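Side-chain contacts in regulatory protein YycH-like domain-containing protein (Eubacterium rectale, PDB 5COZ), which is of unknown function but has a YycH-like regulatory domain and is probably exported as a lipoprotein: residues M161-S164 against A165-E169; E169-A172 against V173-A176; I246-E250 against K251-F255. All blocks are in the same frame, centred on the assembly; numbering follows the deposited sequence. Where two conformers were deposited one is given.

Interaction 1: M161-S164 against A165-E169; sequences MFMS and AEEAE
S164 holds the first turn of the helix through two acceptors. Its OG takes the backbone N-H of E167, with S164 OG to E167 N at 3.0 Å and an N-H...O angle of 163°. The hydroxyl reaches that proton because it sits between the backbone N and the carbonyl carbon of its own residue (chi1 68°). The carbonyl O of S164 receives A168 N at 2.9 Å, the first i to i+4 bond of the helix. Two waters extend the grip. One lies 2.7 Å from S164 OG and donates a hydrogen bond to E166 OE1. The other accepts from S164 N and donates to E167 OE1, which it approaches to 2.7 Å. S164 is thus the N-cap of helix 165-178, its hydroxyl bonded directly to the E167 amide and its own N-H linked to the E167 carboxylate through a water. The amide of A165 in this first turn is taken by the side chain of Q159. Packing begins one residue earlier, at M163, a selenomethionine. In one of its two conformers the chain bends at chi3 and crosses E167 at about a right angle. There M163 CE comes to 3.8 Å from E167 CG and M163 SE to 3.9 Å from A168 CB, contacts made less certain by the disorder. Beyond them is strand 211-220, where Y212 OH bonds to the carbonyl O of M163 and where the methyl of A168 touches Y212 and F214.

Interaction 2: E169-A172 against V173-A176; sequences EELA and VKTA
The flat peptide carbonyl of L171 is met from both of its faces by T175. The backbone N of T175 comes to L171 O at 2.9 Å from one face, tilted 26° from the carbonyl plane. T175 OG1 donates to the same oxygen at 2.7 Å from the opposite face, 33° out of that plane. The threonine hydroxyl gets there because its chi1 of -56° places OG1 beside its own backbone N, where it can point back up the helix to the carbonyl four residues earlier. A hydroxyl on a largely buried residue is thereby satisfied inside the helix, and L171 O is gripped twice. The leucine side chain crosses the threonine obliquely, L171 CD1 standing 4.0 Å from T175 OG1. On the flank of V173 and K174, side-chain carbons lie against backbone carbonyl oxygens. V173 CG2 lies 3.3 Å from E169 O, the oxygen that also accepts V173 N, and its contact with the glutamate stem is looser, E169 CG to V173 CG2 being 4.2 Å. The flat carboxylate of E169 turns elsewhere, OE2 bonding to N187. K174 rests its CB 3.4 Å from E170 O, and its chain then leads outward. A172 and A176 pack against M216 of strand 211-220, while L171 and T175 reach I253 and L256 of strand 252-258. The result is an amphipathic alpha-helix laid on a beta-sheet, with L171, A172, T175 and A176 toward the strands, E170, V173 and K174 exposed, and a buried threonine bonded to its own helix backbone.

Interaction 3: I246-E250 against K251-F255; sequences IAMDE and KGISF
I253 is the apolar centre, its CD1 meeting both I246 and M248 of the preceding strand. I246 CG2 is 3.8 Å from I253 CD1, and the two side chains cross at a slant. CE of the selenomethionine M248 also approaches I253 CD1. I253 and M248 were each deposited in two conformers, so both contacts of this methyl rest on one copy and their closeness is doubtful. The other face of the sheet carries A247 and F255, whose CB atoms are 3.8 Å apart; from there the phenyl ring leads away to V136 and L126. At this point the hairpin has a classic beta bulge, S254 and F255 together facing A247. A247 N donates to F255 O, and A247 O receives S254 N at 2.8 Å from above the carbonyl plane. Toward the turn, D249 and G252 form a hydrogen-bonded antiparallel pair that closes a type I turn, with D249 N to G252 O and G252 N to D249 O both 3.0 Å. G252 takes a positive phi (112°) where the strand leaves the turn. The D249 carboxylate folds over this corner. Its CG sits between the backbone N and the carbonyl carbon (chi1 55°), which lets OD1 accept K251 N at 2.9 Å in an Asx turn. OD2 takes a water at 2.9 Å that also bonds S254 OG. One aspartate side chain thus binds both the turn amide and, through water, the bulge serine. The K251 amide and the donating water would favour its charged form, whereas the side chain of D131, which touches it, would oppose it, so the balance stays open.

In the fold
Interaction 1 is the loop and N-terminal start of helix 165-178, interaction 2 the turns that follow, and they share E169; interaction 3 is one of the strand pairs on which that helix rests, beside strand 211-220. The three centres are each 11 Å from the others. The loop before the helix meets the hairpin turn where F162 CE1 lies 3.5 Å from D249 C and F162 CG 3.7 Å from E250 CA. Farther along the helix, A172 O of interaction 2 is 3.6 Å from I246 CD1 of interaction 3. The sodium ion, bound by Q208 and D210, is close to the loop and hairpin-turn end: F162 touches D210, and the side chain of E250 is about 10 Å from the ion.

Interaction 1: M161-S164 against A165-E169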
# COMPACT_ATOMS: atom_id res chain seq x y z
N MSE A 161 9.94 16.66 15.69
CA MSE A 161 10.28 17.06 17.04
C MSE A 161 9.25 16.73 18.12
O MSE A 161 9.61 16.76 19.30
CB MSE A 161 10.60 18.54 17.09
CG MSE A 161 11.96 18.83 16.48
SE MSE A 161 12.58 20.64 16.82
CE MSE A 161 11.55 21.46 15.47
N PHE A 162 8.01 16.39 17.75
CA PHE A 162 6.98 16.14 18.76
C PHE A 162 7.02 14.70 19.29
O PHE A 162 6.49 14.45 20.37
CB PHE A 162 5.59 16.49 18.23
CG PHE A 162 5.22 15.77 16.94
CD1 PHE A 162 4.57 14.54 16.97
CD2 PHE A 162 5.46 16.37 15.71
CE1 PHE A 162 4.22 13.89 15.78
CE2 PHE A 162 5.10 15.72 14.52
CZ PHE A 162 4.51 14.48 14.56
N MSE A 163 7.63 13.77 18.52
CA MSE A 163 7.79 12.39 18.95
C MSE A 163 8.74 11.69 17.98
O MSE A 163 8.84 12.06 16.81
CB MSE A 163 6.44 11.64 19.07
CG MSE A 163 5.86 11.18 17.74
SE MSE A 163 4.01 10.61 17.82
CE MSE A 163 4.09 9.42 19.31
N SER A 164 9.47 10.70 18.50
CA SER A 164 10.41 9.96 17.67
C SER A 164 9.66 9.05 16.70
O SER A 164 8.48 8.71 16.93
CB SER A 164 11.36 9.12 18.52
OG SER A 164 10.64 8.07 19.14
N ALA A 165 10.34 8.62 15.63
CA ALA A 165 9.72 7.70 14.68
C ALA A 165 9.38 6.37 15.37
O ALA A 165 8.33 5.80 15.08
CB ALA A 165 10.66 7.46 13.52
N GLU A 166 10.25 5.94 16.32
CA GLU A 166 10.02 4.71 17.08
C GLU A 166 8.74 4.83 17.92
O GLU A 166 7.92 3.91 17.91
CB GLU A 166 11.25 4.40 17.96
CG GLU A 166 11.14 3.10 18.74
CD GLU A 166 12.26 2.83 19.74
OE1 GLU A 166 12.54 3.72 20.57
OE2 GLU A 166 12.80 1.71 19.72
N GLU A 167 8.55 5.96 18.64
CA GLU A 167 7.36 6.17 19.45
C GLU A 167 6.11 6.28 18.55
O GLU A 167 5.05 5.74 18.89
CB GLU A 167 7.52 7.40 20.35
CG GLU A 167 6.48 7.42 21.47
CD GLU A 167 6.55 8.56 22.47
OE1 GLU A 167 7.68 8.93 22.88
OE2 GLU A 167 5.47 9.02 22.91
N ALA A 168 6.24 6.95 17.39
CA ALA A 168 5.15 7.09 16.44
C ALA A 168 4.74 5.71 15.88
O ALA A 168 3.55 5.41 15.82
CB ALA A 168 5.59 8.02 15.31
N GLU A 169 5.73 4.85 15.60
CA GLU A 169 5.46 3.49 15.11
C GLU A 169 4.74 2.67 16.17
O GLU A 169 3.81 1.93 15.84
CB GLU A 169 6.75 2.80 14.68
CG GLU A 169 6.41 1.47 14.01
CD GLU A 169 7.56 0.70 13.41
OE1 GLU A 169 8.68 1.24 13.31
OE2 GLU A 169 7.31 -0.45 12.98
O HOH W 1 9.22 10.36 21.25
O HOH W 2 12.10 6.74 21.04

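Interaction 2: E169-A172 against V173-A176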
# COMPACT_ATOMS: atom_id res chain seq x y z
N GLU A 169 5.73 4.85 15.60
CA GLU A 169 5.46 3.49 15.11
C GLU A 169 4.74 2.67 16.17
O GLU A 169 3.81 1.93 15.84
CB GLU A 169 6.75 2.80 14.68
CG GLU A 169 6.41 1.47 14.01
CD GLU A 169 7.56 0.70 13.41
OE1 GLU A 169 8.68 1.24 13.31
OE2 GLU A 169 7.31 -0.45 12.98
N GLU A 170 5.11 2.84 17.44
CA GLU A 170 4.42 2.12 18.52
C GLU A 170 2.95 2.52 18.58
O GLU A 170 2.09 1.65 18.77
CB GLU A 170 5.12 2.38 19.86
CG GLU A 170 6.44 1.63 19.97
CD GLU A 170 7.37 1.97 21.12
OE1 GLU A 170 7.13 2.97 21.83
OE2 GLU A 170 8.38 1.25 21.29
N LEU A 171 2.63 3.82 18.36
CA LEU A 171 1.24 4.25 18.36
C LEU A 171 0.49 3.70 17.12
O LEU A 171 -0.67 3.30 17.23
CB LEU A 171 1.17 5.79 18.40
CG LEU A 171 -0.23 6.42 18.39
CD1 LEU A 171 -1.14 5.86 19.51
CD2 LEU A 171 -0.11 7.93 18.45
N ALA A 172 1.16 3.66 15.96
CA ALA A 172 0.51 3.11 14.75
C ALA A 172 0.20 1.60 14.94
O ALA A 172 -0.91 1.17 14.62
CB ALA A 172 1.41 3.32 13.54
N VAL A 173 1.14 0.85 15.56
CA VAL A 173 0.99 -0.60 15.80
C VAL A 173 -0.16 -0.83 16.81
O VAL A 173 -1.01 -1.70 16.59
CB VAL A 173 2.35 -1.19 16.27
CG1 VAL A 173 2.18 -2.58 16.90
CG2 VAL A 173 3.35 -1.24 15.11
N LYS A 174 -0.20 -0.01 17.86
CA LYS A 174 -1.25 -0.09 18.89
C LYS A 174 -2.62 0.22 18.26
O LYS A 174 -3.59 -0.48 18.55
CB LYS A 174 -0.93 0.89 20.03
CG LYS A 174 -1.97 0.97 21.14
CD LYS A 174 -1.66 2.18 22.03
CE LYS A 174 -2.72 2.47 23.07
NZ LYS A 174 -2.61 1.56 24.24
N THR A 175 -2.68 1.18 17.32
CA THR A 175 -3.94 1.54 16.66
C THR A 175 -4.44 0.41 15.75
O THR A 175 -5.63 0.09 15.76
CB THR A 175 -3.79 2.86 15.89
OG1 THR A 175 -3.32 3.86 16.81
CG2 THR A 175 -5.09 3.33 15.26
N ALA A 176 -3.53 -0.19 14.95
CA ALA A 176 -3.95 -1.30 14.09
C ALA A 176 -4.47 -2.47 14.95
O ALA A 176 -5.44 -3.12 14.58
CB ALA A 176 -2.79 -1.76 13.21

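Interaction 3: I246-E250 against K251-F255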
# COMPACT_ATOMS: atom_id res chain seq x y z
N ILE A 246 -2.05 5.56 8.46
CA ILE A 246 -2.21 6.16 9.78
C ILE A 246 -1.26 7.31 9.88
O ILE A 246 -0.04 7.11 9.82
CB ILE A 246 -1.95 5.13 10.90
CG1 ILE A 246 -2.73 3.79 10.64
CG2 ILE A 246 -2.31 5.76 12.28
CD1 ILE A 246 -2.66 2.72 11.84
N ALA A 247 -1.80 8.52 10.00
CA ALA A 247 -0.94 9.70 10.12
C ALA A 247 -1.08 10.31 11.48
O ALA A 247 -2.16 10.21 12.09
CB ALA A 247 -1.30 10.73 9.06
N MSE A 248 -0.02 10.99 11.95
CA MSE A 248 -0.10 11.67 13.24
C MSE A 248 0.75 12.92 13.25
O MSE A 248 1.78 13.00 12.59
CB MSE A 248 0.33 10.75 14.38
CG MSE A 248 1.72 10.20 14.20
SE MSE A 248 2.05 8.66 15.31
CE MSE A 248 0.98 7.36 14.49
N ASP A 249 0.27 13.92 13.97
CA ASP A 249 0.95 15.19 14.13
C ASP A 249 1.10 15.41 15.64
O ASP A 249 0.86 14.48 16.42
CB ASP A 249 0.18 16.32 13.41
CG ASP A 249 -1.27 16.48 13.81
OD1 ASP A 249 -1.62 16.13 14.97
OD2 ASP A 249 -2.06 16.99 12.98
N GLU A 250 1.49 16.62 16.07
CA GLU A 250 1.72 16.89 17.50
C GLU A 250 0.44 16.73 18.35
O GLU A 250 0.54 16.61 19.58
CB GLU A 250 2.32 18.29 17.67
CG GLU A 250 1.38 19.41 17.27
CD GLU A 250 1.88 20.82 17.53
OE1 GLU A 250 3.11 21.00 17.74
OE2 GLU A 250 1.05 21.76 17.48
N LYS A 251 -0.74 16.73 17.71
CA LYS A 251 -2.03 16.58 18.40
C LYS A 251 -2.46 15.10 18.50
O LYS A 251 -3.44 14.80 19.18
CB LYS A 251 -3.11 17.42 17.72
CG LYS A 251 -2.89 18.93 17.92
CD LYS A 251 -3.96 19.75 17.23
CE LYS A 251 -3.40 20.99 16.57
NZ LYS A 251 -4.46 21.75 15.86
N GLY A 252 -1.70 14.19 17.88
CA GLY A 252 -2.01 12.77 17.88
C GLY A 252 -2.41 12.30 16.49
O GLY A 252 -2.07 12.97 15.50
N ILE A 253 -3.13 11.17 16.38
CA ILE A 253 -3.57 10.64 15.10
C ILE A 253 -4.41 11.72 14.39
O ILE A 253 -5.30 12.29 15.01
CB ILE A 253 -4.37 9.32 15.28
CG1 ILE A 253 -3.57 8.26 16.10
CG2 ILE A 253 -4.90 8.75 13.94
CD1 ILE A 253 -2.32 7.73 15.48
N SER A 254 -4.13 11.98 13.12
CA SER A 254 -4.84 13.00 12.37
C SER A 254 -5.53 12.47 11.12
O SER A 254 -6.30 13.20 10.51
CB SER A 254 -3.83 14.09 11.97
OG SER A 254 -2.85 13.49 11.13
N PHE A 255 -5.23 11.23 10.71
CA PHE A 255 -5.77 10.66 9.48
C PHE A 255 -5.67 9.16 9.56
O PHE A 255 -4.61 8.64 9.91
CB PHE A 255 -4.96 11.21 8.28
CG PHE A 255 -5.44 10.81 6.91
CD1 PHE A 255 -5.04 9.61 6.34
CD2 PHE A 255 -6.24 11.67 6.16
CE1 PHE A 255 -5.46 9.25 5.06
CE2 PHE A 255 -6.64 11.31 4.87
CZ PHE A 255 -6.23 10.12 4.32
O HOH W 3 -1.70 15.90 10.36
O HOH W 4 -4.32 15.05 15.51